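Local coordinates for SeviL (Septifer virgatus, PDB 6LF2), which binds the glycans of asialo-GM1 and GM1b as an R-type lectin with a beta-trefoil fold, at residues D76-D80 / T81-S85. Residues are numbered along the deposited sequence; the frame is centred on the assembly and turned at random.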
loop_
_atom_site.group_PDB
_atom_site.type_symbol
_atom_site.label_atom_id
_atom_site.label_comp_id
_atom_site.label_asym_id
_atom_site.label_seq_id
_atom_site.Cartn_x
_atom_site.Cartn_y
_atom_site.Cartn_z
ATOM N N ASP B 76 -4.149 14.499 -21.348
ATOM C CA ASP B 76 -4.717 13.570 -22.319
ATOM C C ASP B 76 -3.651 12.924 -23.198
ATOM O O ASP B 76 -3.886 11.835 -23.736
ATOM C CB ASP B 76 -5.746 14.288 -23.195
ATOM C CG ASP B 76 -6.911 14.824 -22.396
ATOM O OD1 ASP B 76 -7.337 14.132 -21.447
ATOM O OD2 ASP B 76 -7.402 15.931 -22.710
ATOM N N ILE B 77 -2.484 13.554 -23.336
ATOM C CA ILE B 77 -1.440 13.118 -24.257
ATOM C C ILE B 77 -0.147 12.905 -23.479
ATOM O O ILE B 77 0.168 13.671 -22.565
ATOM C CB ILE B 77 -1.233 14.150 -25.389
ATOM C CG1 ILE B 77 -2.489 14.255 -26.260
ATOM C CG2 ILE B 77 -0.010 13.804 -26.247
ATOM C CD1 ILE B 77 -3.431 15.375 -25.859
ATOM N N GLU B 78 0.597 11.859 -23.838
ATOM C CA GLU B 78 1.908 11.636 -23.238
ATOM C C GLU B 78 2.878 12.680 -23.778
ATOM O O GLU B 78 3.251 12.642 -24.955
ATOM C CB GLU B 78 2.391 10.219 -23.536
ATOM C CG GLU B 78 3.702 9.856 -22.852
ATOM C CD GLU B 78 4.240 8.502 -23.295
ATOM O OE1 GLU B 78 3.474 7.737 -23.922
ATOM O OE2 GLU B 78 5.431 8.213 -23.029
ATOM N N GLN B 79 3.273 13.624 -22.930
ATOM C CA GLN B 79 4.233 14.661 -23.282
ATOM C C GLN B 79 5.502 14.461 -22.469
ATOM O O GLN B 79 5.554 13.640 -21.550
ATOM C CB GLN B 79 3.667 16.063 -23.022
ATOM C CG GLN B 79 2.356 16.402 -23.736
ATOM C CD GLN B 79 2.514 16.648 -25.243
ATOM O OE1 GLN B 79 3.628 16.658 -25.782
ATOM N NE2 GLN B 79 1.390 16.851 -25.926
ATOM N N ASP B 80 6.529 15.252 -22.785
ATOM C CA ASP B 80 7.766 15.121 -22.028
ATOM C C ASP B 80 7.532 15.395 -20.545
ATOM O O ASP B 80 8.194 14.791 -19.694
ATOM C CB ASP B 80 8.857 16.025 -22.616
ATOM C CG ASP B 80 8.469 17.499 -22.661
ATOM O OD1 ASP B 80 7.355 17.876 -22.234
ATOM O OD2 ASP B 80 9.312 18.292 -23.144
ATOM N N THR B 81 6.554 16.241 -20.218
ATOM C CA THR B 81 6.227 16.579 -18.838
ATOM C C THR B 81 5.439 15.496 -18.112
ATOM O O THR B 81 5.085 15.689 -16.939
ATOM C CB THR B 81 5.423 17.871 -18.801
ATOM O OG1 THR B 81 4.397 17.801 -19.798
ATOM C CG2 THR B 81 6.328 19.070 -19.072
ATOM N N THR B 82 5.136 14.384 -18.778
ATOM C CA THR B 82 4.540 13.229 -18.120
ATOM C C THR B 82 5.582 12.169 -17.778
ATOM O O THR B 82 5.223 11.078 -17.317
ATOM C CB THR B 82 3.439 12.611 -18.995
ATOM O OG1 THR B 82 4.000 12.064 -20.194
ATOM C CG2 THR B 82 2.365 13.627 -19.331
ATOM N N LEU B 83 6.864 12.465 -17.975
ATOM C CA LEU B 83 7.929 11.529 -17.641
ATOM C C LEU B 83 8.386 11.747 -16.206
ATOM O O LEU B 83 8.620 12.885 -15.788
ATOM C CB LEU B 83 9.122 11.672 -18.590
ATOM C CG LEU B 83 8.842 11.399 -20.063
ATOM C CD1 LEU B 83 10.092 11.678 -20.883
ATOM C CD2 LEU B 83 8.402 9.974 -20.257
ATOM N N TRP B 84 8.518 10.643 -15.464
ATOM C CA TRP B 84 8.960 10.645 -14.076
ATOM C C TRP B 84 10.036 9.589 -13.932
ATOM O O TRP B 84 9.940 8.519 -14.535
ATOM C CB TRP B 84 7.805 10.324 -13.110
ATOM C CG TRP B 84 6.624 11.200 -13.253
ATOM C CD1 TRP B 84 5.621 11.081 -14.175
ATOM C CD2 TRP B 84 6.310 12.347 -12.467
ATOM N NE1 TRP B 84 4.708 12.085 -14.006
ATOM C CE2 TRP B 84 5.102 12.876 -12.962
ATOM C CE3 TRP B 84 6.935 12.984 -11.387
ATOM C CZ2 TRP B 84 4.505 14.007 -12.417
ATOM C CZ3 TRP B 84 6.336 14.096 -10.845
ATOM C CH2 TRP B 84 5.134 14.600 -11.360
ATOM N N SER B 85 11.058 9.882 -13.136
ATOM C CA SER B 85 12.020 8.862 -12.759
ATOM C C SER B 85 11.801 8.469 -11.305
ATOM O O SER B 85 11.264 9.242 -10.505
ATOM C CB SER B 85 13.465 9.335 -12.966
ATOM O OG SER B 85 13.712 10.536 -12.263
HETATM O O HOH W 1 8.770 15.343 -17.077
#
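Gln79 and Thr82 meet through two hydrogen bonds that converge on a single carbonyl oxygen, an instructive case of a threonine using both its main chain and its side chain to secure a short turn. Thr82 OG1 donates to Gln79 O at 2.6 Å, lying in the carbonyl plane on a lone pair. The second donor, Thr82 N, reaches the same Gln79 O at 2.9 Å with a nearly straight N-H, but stands well above that plane. The hydroxyl can do this because chi1 of 66° sets OG1 between the backbone N and C of Thr82, which brings it to the carbonyl of Gln79. One residue on, the backbone bond is repeated, longer, from Leu83 N to Asp80 O at 3.2 Å. Two successive i to i+3 bonds of this kind define the single 3-10 turn, which leads from the loop after strand 72-75 into strand 84-88 of the beta-trefoil.

Water extends the pattern: one molecule donates to Asp80 O at 2.7 Å and to Leu83 O at 2.8 Å, bridging the carbonyls of the two residues joined by this second turn bond.

Van der Waals contacts of carbon with polar atoms surround these bonds. The extended side chain of Glu78 crosses that of Thr82 at about a right angle, its CG 3.5 Å from Thr82 OG1, while the Thr82 methyl CG2 lies 3.7 Å from Gln79 N. Phe64 and Thr57 pack against both Glu78 and Thr82. CB and CG of Leu83 lie close to Asp80 O, and CB of Gln79 lies 3.7 Å from Thr81 OG1, a hydroxyl hydrogen-bonded to the side-chain amide of Gln66. Beyond the turn, Trp84 NE1 bonds to Leu65 O, joining strand 84-88 to strand 63-67 through a side chain.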